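Local coordinates for aspartate--tRNA(Asp/Asn) ligase (Thermus thermophilus, PDB 1N9W), which attaches L-aspartate, first activated by ATP, to tRNA(Asp) and, with similar efficiency, to tRNA(Asn), as a homodimeric class II aminoacyl-tRNA synthetase, at residues R2-D7 / R37-V42; V16-F21 / L59-L64; V43-G48 / V77-V82; L125-A130 / N247-E252. One frame throughout, in Å; residues are numbered along the deposited sequence.

Contact 1 of 4, residues R2-D7 / R37-V42; sequences RVLVRD and RDRSGV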
loop_
_atom_site.group_PDB
_atom_site.type_symbol
_atom_site.label_atom_id
_atom_site.label_comp_id
_atom_site.label_asym_id
_atom_site.label_seq_id
_atom_site.Cartn_x
_atom_site.Cartn_y
_atom_site.Cartn_z
ATOM N N ARG B 2 11.140 26.761 6.646
ATOM C CA ARG B 2 11.934 25.559 6.860
ATOM C C ARG B 2 12.448 25.048 5.519
ATOM O O ARG B 2 11.681 24.880 4.570
ATOM C CB ARG B 2 11.104 24.475 7.559
ATOM C CG ARG B 2 11.943 23.369 8.220
ATOM C CD ARG B 2 12.099 22.110 7.352
ATOM N NE ARG B 2 12.963 21.101 7.985
ATOM C CZ ARG B 2 12.751 19.784 7.945
ATOM N NH1 ARG B 2 11.697 19.296 7.305
ATOM N NH2 ARG B 2 13.591 18.949 8.544
ATOM N N VAL B 3 13.756 24.825 5.448
ATOM C CA VAL B 3 14.395 24.328 4.234
ATOM C C VAL B 3 15.098 22.995 4.510
ATOM O O VAL B 3 15.768 22.834 5.527
ATOM C CB VAL B 3 15.463 25.339 3.700
ATOM C CG1 VAL B 3 16.054 24.830 2.395
ATOM C CG2 VAL B 3 14.839 26.716 3.510
ATOM N N LEU B 4 14.929 22.042 3.599
ATOM C CA LEU B 4 15.564 20.739 3.709
ATOM C C LEU B 4 17.006 20.847 3.214
ATOM O O LEU B 4 17.329 21.713 2.397
ATOM C CB LEU B 4 14.816 19.724 2.856
ATOM C CG LEU B 4 13.524 19.150 3.440
ATOM C CD1 LEU B 4 12.684 18.463 2.345
ATOM C CD2 LEU B 4 13.904 18.151 4.522
ATOM N N VAL B 5 17.866 19.967 3.709
ATOM C CA VAL B 5 19.262 19.953 3.304
ATOM C C VAL B 5 19.433 19.865 1.778
ATOM O O VAL B 5 20.306 20.514 1.206
ATOM C CB VAL B 5 20.006 18.775 3.976
ATOM C CG1 VAL B 5 21.420 18.629 3.386
ATOM C CG2 VAL B 5 20.083 19.013 5.484
ATOM N N ARG B 6 18.591 19.086 1.111
ATOM C CA ARG B 6 18.737 18.958 -0.332
ATOM C C ARG B 6 18.422 20.233 -1.120
ATOM O O ARG B 6 18.927 20.410 -2.222
ATOM C CB ARG B 6 17.894 17.797 -0.872
ATOM C CG ARG B 6 16.396 17.922 -0.666
ATOM C CD ARG B 6 15.665 16.903 -1.522
ATOM N NE ARG B 6 14.262 16.802 -1.115
ATOM C CZ ARG B 6 13.755 15.761 -0.457
ATOM N NH1 ARG B 6 14.532 14.723 -0.142
ATOM N NH2 ARG B 6 12.486 15.779 -0.093
ATOM N N ASP B 7 17.614 21.127 -0.559
ATOM C CA ASP B 7 17.264 22.342 -1.274
ATOM C C ASP B 7 18.105 23.550 -0.873
ATOM O O ASP B 7 17.907 24.654 -1.380
ATOM C CB ASP B 7 15.779 22.645 -1.068
ATOM C CG ASP B 7 14.896 21.487 -1.457
ATOM O OD1 ASP B 7 15.069 20.962 -2.574
ATOM O OD2 ASP B 7 14.023 21.090 -0.643
ATOM N N ARG B 37 21.454 16.399 10.327
ATOM C CA ARG B 37 20.891 15.641 9.220
ATOM C C ARG B 37 19.382 15.561 9.275
ATOM O O ARG B 37 18.792 15.336 10.333
ATOM C CB ARG B 37 21.465 14.225 9.140
ATOM C CG ARG B 37 20.962 13.323 10.193
ATOM C CD ARG B 37 20.885 11.839 9.832
ATOM N NE ARG B 37 20.050 11.353 10.937
ATOM C CZ ARG B 37 20.509 10.997 12.132
ATOM N NH1 ARG B 37 21.816 10.991 12.394
ATOM N NH2 ARG B 37 19.644 10.827 13.113
ATOM N N ASP B 38 18.752 15.781 8.131
ATOM C CA ASP B 38 17.317 15.660 8.100
ATOM C C ASP B 38 17.002 14.492 7.157
ATOM O O ASP B 38 17.917 13.753 6.778
ATOM C CB ASP B 38 16.614 17.003 7.732
ATOM C CG ASP B 38 17.031 17.567 6.387
ATOM O OD1 ASP B 38 17.428 16.775 5.509
ATOM O OD2 ASP B 38 16.911 18.808 6.191
ATOM N N ARG B 39 15.732 14.294 6.822
ATOM C CA ARG B 39 15.364 13.180 5.973
ATOM C C ARG B 39 15.987 13.242 4.588
ATOM O O ARG B 39 15.982 12.255 3.854
ATOM C CB ARG B 39 13.831 13.067 5.868
ATOM C CG ARG B 39 13.109 14.306 5.326
ATOM C CD ARG B 39 11.591 14.092 5.329
ATOM N NE ARG B 39 10.865 15.110 4.593
ATOM C CZ ARG B 39 10.462 16.268 5.101
ATOM N NH1 ARG B 39 10.713 16.564 6.368
ATOM N NH2 ARG B 39 9.811 17.130 4.335
ATOM N N SER B 40 16.547 14.394 4.235
ATOM C CA SER B 40 17.143 14.561 2.898
ATOM C C SER B 40 18.670 14.599 2.869
ATOM O O SER B 40 19.259 14.662 1.795
ATOM C CB SER B 40 16.610 15.830 2.227
ATOM O OG SER B 40 17.170 16.982 2.828
ATOM N N GLY B 41 19.319 14.559 4.031
ATOM C CA GLY B 41 20.774 14.575 4.024
ATOM C C GLY B 41 21.433 15.221 5.229
ATOM O O GLY B 41 20.795 15.422 6.267
ATOM N N VAL B 42 22.722 15.534 5.101
ATOM C CA VAL B 42 23.452 16.165 6.195
ATOM C C VAL B 42 24.066 17.497 5.780
ATOM O O VAL B 42 24.484 17.682 4.635
ATOM C CB VAL B 42 24.600 15.261 6.752
ATOM C CG1 VAL B 42 24.039 13.920 7.221
ATOM C CG2 VAL B 42 25.673 15.047 5.686
HETATM O O HOH W 1 15.823 21.110 7.537
HETATM O O HOH W 2 8.941 19.575 6.033
HETATM O O HOH W 3 11.969 13.839 2.016
#
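With its CG held between the backbone N and the carbonyl carbon (chi1 59°), D38 turns its carboxylate toward the backbone of L4 and V5, and S40, whose OG has a like setting (chi1 73°), brings its hydroxyl to the same bend. OD2 takes the amide of V5 on its syn lone pair (V5 N to D38 OD2, 2.9 Å). The S40 hydroxyl accepts from the next amide, R6 N to S40 OG 3.1 Å, and donates to D38 OD1 at 2.7 Å from S40 OG. Since OD1 also receives S40 N from the same face of the carboxylate, an Asx turn fixes both groups within the type I turn from D38 to G41. Were D38 an alanine, the V5 amide would probably be left without its acceptor and the S40 hydroxyl be free to swing away from R6.

Next to this network L4 CD2 borders two guanidinium faces, 3.9 Å above the centre of the R39 plane and toward the rim of R2. R2 NH1 and R39 NH1 come within 3.1 Å, two donors that share no bond; water 2 accepts from R39 NH2 and, weakly, from R2 NH1. Their charges are probably offset by E191 and D143 of the second subunit, which form salt bridges with R39, while R2 NH2 bonds to L19 O.

The N-terminal segment 2-7 thus closes over the hairpin of strands 31-38 and 41-47, with backbone hydrogen bonding between V3 and E17 of strand 15-28, and the turn reaches the dimer partner.

Contact 2 of 4, residues V16-F21 / L59-L64; sequences VELLGF and LRVRGL
L18 and V61 face each other as a hydrogen-bonded pair of antiparallel strands, and here the contact is tightest: L18 N reaches V61 O at 2.6 Å, in the carbonyl plane, and V61 N returns to L18 O at 2.9 Å. Their CB atoms lie 4.2 Å apart on the buried face, where L36 of strand 31-38 packs against both side chains. V16 with G63 and G20 with L59 make the other reciprocal pairs, each with a glycine, so that on this face V16 and L59 stand opposite bare backbone. Between them the non-hydrogen-bonded pairs draw in CA-H...O contacts, the shortest running from E17 CA to V61 O at 3.2 Å.

Both strands belong to the curled sheet of the OB-fold anticodon-binding domain, and their axes run at 157° to one another.

The other face, with E17, L19, R60 and R62, is partly exposed and held by weaker, more bent bonds. R60 leaves with CG anti to the backbone N (chi1 169°) and runs extended to NE, crossing the E17 side chain. OE2 of E17 meets the guanidinium edge near its plane, forked between R60 NE (3.0 Å) and R60 NH2 (3.1 Å) in a salt bridge whose two hydrogen bonds are weak; the carboxylate and guanidinium planes stand 72° apart. L19 CD2 rests on the aliphatic part of R60, 3.7 Å from R60 CB. With R60 changed to a leucine, the E17 carboxylate and E83, which also pairs with this guanidinium, are likely to lose their positive mate. R62 bends away at chi3 to form a salt bridge with E81.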
loop_
_atom_site.group_PDB
_atom_site.type_symbol
_atom_site.label_atom_id
_atom_site.label_comp_id
_atom_site.label_asym_id
_atom_site.label_seq_id
_atom_site.Cartn_x
_atom_site.Cartn_y
_atom_site.Cartn_z
ATOM N N VAL B 16 18.020 30.673 6.546
ATOM C CA VAL B 16 17.075 29.565 6.459
ATOM C C VAL B 16 16.877 28.914 7.826
ATOM O O VAL B 16 17.605 29.201 8.788
ATOM C CB VAL B 16 17.550 28.473 5.453
ATOM C CG1 VAL B 16 17.843 29.097 4.100
ATOM C CG2 VAL B 16 18.770 27.741 5.991
ATOM N N GLU B 17 15.871 28.055 7.916
ATOM C CA GLU B 17 15.593 27.349 9.162
ATOM C C GLU B 17 15.717 25.860 8.887
ATOM O O GLU B 17 15.164 25.361 7.915
ATOM C CB GLU B 17 14.184 27.669 9.661
ATOM C CG GLU B 17 13.938 27.175 11.074
ATOM C CD GLU B 17 12.600 27.609 11.642
ATOM O OE1 GLU B 17 11.586 26.917 11.373
ATOM O OE2 GLU B 17 12.567 28.653 12.346
ATOM N N LEU B 18 16.465 25.153 9.726
ATOM C CA LEU B 18 16.648 23.712 9.541
ATOM C C LEU B 18 16.041 22.961 10.727
ATOM O O LEU B 18 15.963 23.496 11.836
ATOM C CB LEU B 18 18.145 23.382 9.452
ATOM C CG LEU B 18 18.999 24.088 8.373
ATOM C CD1 LEU B 18 20.456 24.012 8.747
ATOM C CD2 LEU B 18 18.749 23.450 7.019
ATOM N N LEU B 19 15.582 21.739 10.477
ATOM C CA LEU B 19 15.037 20.874 11.527
ATOM C C LEU B 19 15.700 19.533 11.262
ATOM O O LEU B 19 15.760 19.089 10.116
ATOM C CB LEU B 19 13.512 20.730 11.423
ATOM C CG LEU B 19 12.697 22.023 11.631
ATOM C CD1 LEU B 19 11.210 21.749 11.395
ATOM C CD2 LEU B 19 12.939 22.551 13.045
ATOM N N GLY B 20 16.235 18.904 12.304
ATOM C CA GLY B 20 16.890 17.615 12.117
ATOM C C GLY B 20 17.511 17.087 13.395
ATOM O O GLY B 20 17.113 17.486 14.488
ATOM N N PHE B 21 18.474 16.181 13.260
ATOM C CA PHE B 21 19.152 15.597 14.419
ATOM C C PHE B 21 20.647 15.823 14.354
ATOM O O PHE B 21 21.238 15.794 13.275
ATOM C CB PHE B 21 18.912 14.087 14.496
ATOM C CG PHE B 21 17.468 13.705 14.565
ATOM C CD1 PHE B 21 16.704 13.601 13.403
ATOM C CD2 PHE B 21 16.860 13.468 15.794
ATOM C CE1 PHE B 21 15.365 13.259 13.469
ATOM C CE2 PHE B 21 15.517 13.127 15.865
ATOM C CZ PHE B 21 14.761 13.022 14.705
ATOM N N LEU B 59 17.122 19.001 16.805
ATOM C CA LEU B 59 17.411 20.431 16.803
ATOM C C LEU B 59 16.688 21.267 15.761
ATOM O O LEU B 59 16.170 20.773 14.757
ATOM C CB LEU B 59 18.901 20.653 16.551
ATOM C CG LEU B 59 19.993 19.914 17.299
ATOM C CD1 LEU B 59 21.313 20.316 16.674
ATOM C CD2 LEU B 59 19.962 20.244 18.775
ATOM N N ARG B 60 16.698 22.563 16.016
ATOM C CA ARG B 60 16.160 23.530 15.089
ATOM C C ARG B 60 17.323 24.507 14.940
ATOM O O ARG B 60 17.920 24.913 15.942
ATOM C CB ARG B 60 14.943 24.237 15.679
ATOM C CG ARG B 60 14.496 25.431 14.872
ATOM C CD ARG B 60 13.153 25.944 15.344
ATOM N NE ARG B 60 12.995 27.332 14.967
ATOM C CZ ARG B 60 13.599 28.346 15.579
ATOM N NH1 ARG B 60 14.396 28.131 16.616
ATOM N NH2 ARG B 60 13.434 29.587 15.128
ATOM N N VAL B 61 17.676 24.835 13.702
ATOM C CA VAL B 61 18.764 25.768 13.441
ATOM C C VAL B 61 18.353 26.881 12.484
ATOM O O VAL B 61 17.779 26.633 11.418
ATOM C CB VAL B 61 20.012 25.082 12.821
ATOM C CG1 VAL B 61 21.036 26.158 12.409
ATOM C CG2 VAL B 61 20.647 24.095 13.813
ATOM N N ARG B 62 18.655 28.111 12.880
ATOM C CA ARG B 62 18.364 29.283 12.053
ATOM C C ARG B 62 19.712 29.896 11.689
ATOM O O ARG B 62 20.528 30.181 12.565
ATOM C CB ARG B 62 17.515 30.290 12.838
ATOM C CG ARG B 62 17.329 31.630 12.131
ATOM C CD ARG B 62 16.340 32.529 12.877
ATOM N NE ARG B 62 16.810 32.934 14.214
ATOM C CZ ARG B 62 17.577 33.995 14.457
ATOM N NH1 ARG B 62 17.976 34.776 13.459
ATOM N NH2 ARG B 62 17.933 34.277 15.698
ATOM N N GLY B 63 19.952 30.093 10.399
ATOM C CA GLY B 63 21.222 30.661 9.992
ATOM C C GLY B 63 21.413 30.976 8.524
ATOM O O GLY B 63 20.532 30.728 7.698
ATOM N N LEU B 64 22.591 31.516 8.215
ATOM C CA LEU B 64 22.964 31.924 6.859
ATOM C C LEU B 64 23.642 30.827 6.039
ATOM O O LEU B 64 24.616 30.218 6.487
ATOM C CB LEU B 64 23.907 33.134 6.948
ATOM C CG LEU B 64 24.435 33.735 5.646
ATOM C CD1 LEU B 64 23.309 34.512 4.978
ATOM C CD2 LEU B 64 25.629 34.654 5.935
#

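Contact 3 of 4, residues V43-G48 / V77-V82; sequences VQVVTG and VQAKEV
V45 and V77 stand side by side on parallel strands, an exception in a sheet whose other strand pairs are antiparallel, and the partner strand stops short, turning a corner at K80 so that V82 comes back toward T47. V77 N bonds to Q44 O at 3.0 Å, V46 N to V77 O at 2.8 Å and A79 N to V46 O at 2.8 Å, so that strand 77-79 alternately gives and receives, while the axes of the two strands diverge by 32°.

On the inner face V43, V45, V77 and A79 meet through methyl groups. V45 CG1 lies anti to the backbone N (chi1 170°), which carries it to 3.8 Å from A79 CB, and V43 CG2 touches V77 CG2 at 4.2 Å; L18 and V61 close this face from the neighbouring strands. V46 and Q78 look to the opposite face, with the amide of Q78 bonded to E76. Water 4 joins T47 OG1, 2.6 Å away, to A79 O, to which it donates, beyond the last backbone bond, where the strands move apart.

K80 and E81 both face R62, a classic beta bulge at the corner where the chain passes into strand 81-84. This parallel closure between strands 41-47 and 75-79 is characteristic of the OB-fold barrel, and here it includes Q44 and lies close to E76 and N68, three residues that interact with tRNA.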
loop_
_atom_site.group_PDB
_atom_site.type_symbol
_atom_site.label_atom_id
_atom_site.label_comp_id
_atom_site.label_asym_id
_atom_site.label_seq_id
_atom_site.Cartn_x
_atom_site.Cartn_y
_atom_site.Cartn_z
ATOM N N VAL B 43 24.106 18.423 6.723
ATOM C CA VAL B 43 24.687 19.725 6.473
ATOM C C VAL B 43 25.523 20.182 7.671
ATOM O O VAL B 43 25.172 19.926 8.833
ATOM C CB VAL B 43 23.599 20.789 6.168
ATOM C CG1 VAL B 43 22.714 21.032 7.402
ATOM C CG2 VAL B 43 24.258 22.078 5.717
ATOM N N GLN B 44 26.640 20.843 7.379
ATOM C CA GLN B 44 27.522 21.358 8.411
ATOM C C GLN B 44 26.904 22.650 8.930
ATOM O O GLN B 44 26.411 23.481 8.159
ATOM C CB GLN B 44 28.932 21.648 7.845
ATOM C CG GLN B 44 29.949 22.127 8.908
ATOM C CD GLN B 44 31.391 22.237 8.400
ATOM O OE1 GLN B 44 31.809 23.270 7.847
ATOM N NE2 GLN B 44 32.162 21.163 8.590
ATOM N N VAL B 45 26.899 22.803 10.246
ATOM C CA VAL B 45 26.347 23.998 10.865
ATOM C C VAL B 45 27.493 24.540 11.686
ATOM O O VAL B 45 28.187 23.785 12.367
ATOM C CB VAL B 45 25.133 23.662 11.773
ATOM C CG1 VAL B 45 24.734 24.871 12.599
ATOM C CG2 VAL B 45 23.957 23.228 10.912
ATOM N N VAL B 46 27.721 25.845 11.588
ATOM C CA VAL B 46 28.795 26.463 12.335
ATOM C C VAL B 46 28.232 27.398 13.389
ATOM O O VAL B 46 27.431 28.288 13.097
ATOM C CB VAL B 46 29.764 27.261 11.402
ATOM C CG1 VAL B 46 30.915 27.832 12.221
ATOM C CG2 VAL B 46 30.310 26.356 10.307
ATOM N N THR B 47 28.645 27.178 14.627
ATOM C CA THR B 47 28.209 28.004 15.727
ATOM C C THR B 47 29.417 28.178 16.660
ATOM O O THR B 47 30.557 28.002 16.220
ATOM C CB THR B 47 26.990 27.330 16.446
ATOM O OG1 THR B 47 26.455 28.225 17.434
ATOM C CG2 THR B 47 27.389 26.018 17.103
ATOM N N GLY B 48 29.178 28.538 17.924
ATOM C CA GLY B 48 30.274 28.735 18.864
ATOM C C GLY B 48 29.776 29.186 20.228
ATOM O O GLY B 48 28.682 29.738 20.339
ATOM N N VAL B 77 25.939 26.170 6.984
ATOM C CA VAL B 77 24.993 27.115 7.556
ATOM C C VAL B 77 25.631 27.728 8.793
ATOM O O VAL B 77 25.967 27.016 9.740
ATOM C CB VAL B 77 23.655 26.460 7.972
ATOM C CG1 VAL B 77 22.797 27.490 8.705
ATOM C CG2 VAL B 77 22.903 25.940 6.759
ATOM N N GLN B 78 25.817 29.040 8.779
ATOM C CA GLN B 78 26.390 29.721 9.931
ATOM C C GLN B 78 25.205 30.070 10.842
ATOM O O GLN B 78 24.408 30.955 10.542
ATOM C CB GLN B 78 27.182 30.959 9.456
ATOM C CG GLN B 78 28.683 30.648 9.149
ATOM C CD GLN B 78 29.321 31.526 8.059
ATOM O OE1 GLN B 78 29.227 32.751 8.094
ATOM N NE2 GLN B 78 29.984 30.890 7.093
ATOM N N ALA B 79 25.090 29.339 11.950
ATOM C CA ALA B 79 23.985 29.513 12.887
ATOM C C ALA B 79 23.878 30.852 13.607
ATOM O O ALA B 79 24.853 31.363 14.159
ATOM C CB ALA B 79 24.007 28.382 13.917
ATOM N N LYS B 80 22.671 31.403 13.605
ATOM C CA LYS B 80 22.396 32.650 14.294
ATOM C C LYS B 80 21.698 32.200 15.580
ATOM O O LYS B 80 21.706 32.892 16.606
ATOM C CB LYS B 80 21.436 33.520 13.470
ATOM C CG LYS B 80 21.750 33.569 11.977
ATOM C CD LYS B 80 22.883 34.523 11.638
ATOM C CE LYS B 80 22.428 35.971 11.731
ATOM N NZ LYS B 80 23.525 36.899 11.346
ATOM N N GLU B 81 21.099 31.016 15.520
ATOM C CA GLU B 81 20.379 30.474 16.665
ATOM C C GLU B 81 20.308 28.950 16.604
ATOM O O GLU B 81 20.119 28.373 15.539
ATOM C CB GLU B 81 18.969 31.083 16.698
ATOM C CG GLU B 81 17.969 30.404 17.626
ATOM C CD GLU B 81 16.634 31.159 17.697
ATOM O OE1 GLU B 81 16.237 31.783 16.687
ATOM O OE2 GLU B 81 15.977 31.101 18.755
ATOM N N VAL B 82 20.487 28.310 17.751
ATOM C CA VAL B 82 20.407 26.864 17.820
ATOM C C VAL B 82 19.483 26.525 18.992
ATOM O O VAL B 82 19.735 26.929 20.127
ATOM C CB VAL B 82 21.817 26.224 18.010
ATOM C CG1 VAL B 82 21.705 24.720 18.137
ATOM C CG2 VAL B 82 22.700 26.566 16.814
HETATM O O HOH W 4 25.430 30.521 16.755
#

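Contact 4 of 4, residues L125-A130 / N247-E252; sequences LKVQAA and NTAGDE
K126 and E252 cross so that the E252 carboxylate lies against the CG methylene of K126, while the ammonium turns away. K126 CG, anti to the backbone N (chi1 -179°), comes to 3.4 Å from E252 CD, and K126 CB lies 3.7 Å from E252 CG. Beyond this point the lysine bends at chi2 (62°) and leads away, leaving K126 NZ 5.8 Å from E252 OE2, too far for a salt bridge; NZ instead makes a weak hydrogen bond to T145 of the second subunit.

V127 and E252 run alongside one another with opposite headings, V127 CG2 meeting E252 CB at 3.6 Å. The same methyl turns to A249, V127 CG2 lying 4.1 Å from A249 CB. One helical turn further along, A130 faces A249 and T248 with its only side-chain atom, A130 CB being 3.5 Å from T248 OG1, which bonds back to E244 O within its helix.

A249 follows directly on helix 227-248 and holds the N-cap position of helix 250-255; its CB is directed toward helix 119-141, at the break between the two helices. The contact thus packs this break against a long helix of the class II catalytic domain, whose V127 also touches L402 of helix 394-402. It is of van der Waals kind, partly between polar groups and carbon, and the opposite charges of K126 and E252, not in contact, probably add at most a weak attraction.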
loop_
_atom_site.group_PDB
_atom_site.type_symbol
_atom_site.label_atom_id
_atom_site.label_comp_id
_atom_site.label_asym_id
_atom_site.label_seq_id
_atom_site.Cartn_x
_atom_site.Cartn_y
_atom_site.Cartn_z
ATOM N N LEU B 125 15.247 1.285 2.636
ATOM C CA LEU B 125 13.816 1.343 2.909
ATOM C C LEU B 125 13.158 2.454 2.080
ATOM O O LEU B 125 12.011 2.325 1.646
ATOM C CB LEU B 125 13.569 1.574 4.415
ATOM C CG LEU B 125 14.083 0.498 5.387
ATOM C CD1 LEU B 125 13.757 0.874 6.829
ATOM C CD2 LEU B 125 13.440 -0.847 5.045
ATOM N N LYS B 126 13.902 3.532 1.857
ATOM C CA LYS B 126 13.422 4.664 1.075
ATOM C C LYS B 126 13.284 4.205 -0.382
ATOM O O LYS B 126 12.318 4.542 -1.071
ATOM C CB LYS B 126 14.419 5.823 1.183
ATOM C CG LYS B 126 14.043 7.094 0.434
ATOM C CD LYS B 126 12.758 7.701 0.961
ATOM C CE LYS B 126 12.483 9.064 0.331
ATOM N NZ LYS B 126 11.082 9.531 0.623
ATOM N N VAL B 127 14.251 3.417 -0.835
ATOM C CA VAL B 127 14.230 2.907 -2.194
ATOM C C VAL B 127 13.080 1.913 -2.344
ATOM O O VAL B 127 12.373 1.918 -3.348
ATOM C CB VAL B 127 15.601 2.248 -2.547
ATOM C CG1 VAL B 127 15.521 1.532 -3.892
ATOM C CG2 VAL B 127 16.684 3.329 -2.602
ATOM N N GLN B 128 12.872 1.083 -1.325
ATOM C CA GLN B 128 11.781 0.103 -1.372
ATOM C C GLN B 128 10.418 0.796 -1.492
ATOM O O GLN B 128 9.546 0.326 -2.217
ATOM C CB GLN B 128 11.780 -0.759 -0.121
ATOM C CG GLN B 128 10.744 -1.873 -0.164
ATOM C CD GLN B 128 10.763 -2.711 1.087
ATOM O OE1 GLN B 128 10.043 -2.435 2.047
ATOM N NE2 GLN B 128 11.608 -3.734 1.097
ATOM N N ALA B 129 10.244 1.899 -0.765
ATOM C CA ALA B 129 8.992 2.627 -0.807
ATOM C C ALA B 129 8.788 3.148 -2.215
ATOM O O ALA B 129 7.662 3.195 -2.721
ATOM C CB ALA B 129 8.998 3.785 0.193
ATOM N N ALA B 130 9.875 3.540 -2.868
ATOM C CA ALA B 130 9.750 4.041 -4.230
ATOM C C ALA B 130 9.350 2.888 -5.156
ATOM O O ALA B 130 8.414 3.032 -5.940
ATOM C CB ALA B 130 11.069 4.681 -4.678
ATOM N N ASN B 247 13.972 8.094 -10.154
ATOM C CA ASN B 247 13.508 9.477 -10.130
ATOM C C ASN B 247 13.197 10.048 -8.750
ATOM O O ASN B 247 13.437 11.228 -8.507
ATOM C CB ASN B 247 12.280 9.647 -11.026
ATOM C CG ASN B 247 12.587 9.378 -12.494
ATOM O OD1 ASN B 247 13.725 9.525 -12.942
ATOM N ND2 ASN B 247 11.564 8.998 -13.251
ATOM N N THR B 248 12.668 9.230 -7.846
ATOM C CA THR B 248 12.329 9.736 -6.525
ATOM C C THR B 248 13.288 9.336 -5.402
ATOM O O THR B 248 13.211 9.884 -4.304
ATOM C CB THR B 248 10.871 9.359 -6.143
ATOM O OG1 THR B 248 10.740 7.934 -6.058
ATOM C CG2 THR B 248 9.896 9.892 -7.205
ATOM N N ALA B 249 14.193 8.399 -5.665
ATOM C CA ALA B 249 15.160 7.975 -4.647
ATOM C C ALA B 249 16.579 7.926 -5.208
ATOM O O ALA B 249 17.394 7.077 -4.823
ATOM C CB ALA B 249 14.769 6.607 -4.080
ATOM N N GLY B 250 16.867 8.850 -6.124
ATOM C CA GLY B 250 18.176 8.915 -6.743
ATOM C C GLY B 250 19.313 9.025 -5.750
ATOM O O GLY B 250 20.274 8.261 -5.816
ATOM N N ASP B 251 19.211 9.971 -4.825
ATOM C CA ASP B 251 20.261 10.171 -3.831
ATOM C C ASP B 251 20.557 8.919 -3.026
ATOM O O ASP B 251 21.716 8.621 -2.733
ATOM C CB ASP B 251 19.891 11.310 -2.882
ATOM C CG ASP B 251 19.796 12.636 -3.592
ATOM O OD1 ASP B 251 20.506 12.813 -4.610
ATOM O OD2 ASP B 251 19.028 13.516 -3.136
ATOM N N GLU B 252 19.509 8.196 -2.655
ATOM C CA GLU B 252 19.672 6.971 -1.895
ATOM C C GLU B 252 20.447 5.947 -2.730
ATOM O O GLU B 252 21.381 5.294 -2.250
ATOM C CB GLU B 252 18.300 6.394 -1.509
ATOM C CG GLU B 252 17.601 7.041 -0.304
ATOM C CD GLU B 252 17.038 8.443 -0.574
ATOM O OE1 GLU B 252 16.703 8.758 -1.732
ATOM O OE2 GLU B 252 16.908 9.212 0.390
#

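In the fold
Contacts 1, 2 and 3 are three parts of one OB-fold domain. The centres of contacts 1 and 2 lie 9 Å apart, with V3 O packed 3.4 Å from L18 CD2, and those of contacts 2 and 3 lie 8 Å apart, where L18 CD1 meets V77 CG2 at 3.7 Å. Contacts 1 and 3 touch through V5 CG2 and V43 CG1, 3.8 Å apart. Contact 3 holds the tRNA-contacting Q44. Contact 4 belongs to the catalytic domain, where V127 is about 10 Å, side chain to side chain, from A394 of the predicted ATP site. It does not touch the others: nearest atoms are about 5 Å away in contact 1 and about 12 Å in contact 3. Contacts 1, 2 and 4 all touch the second subunit.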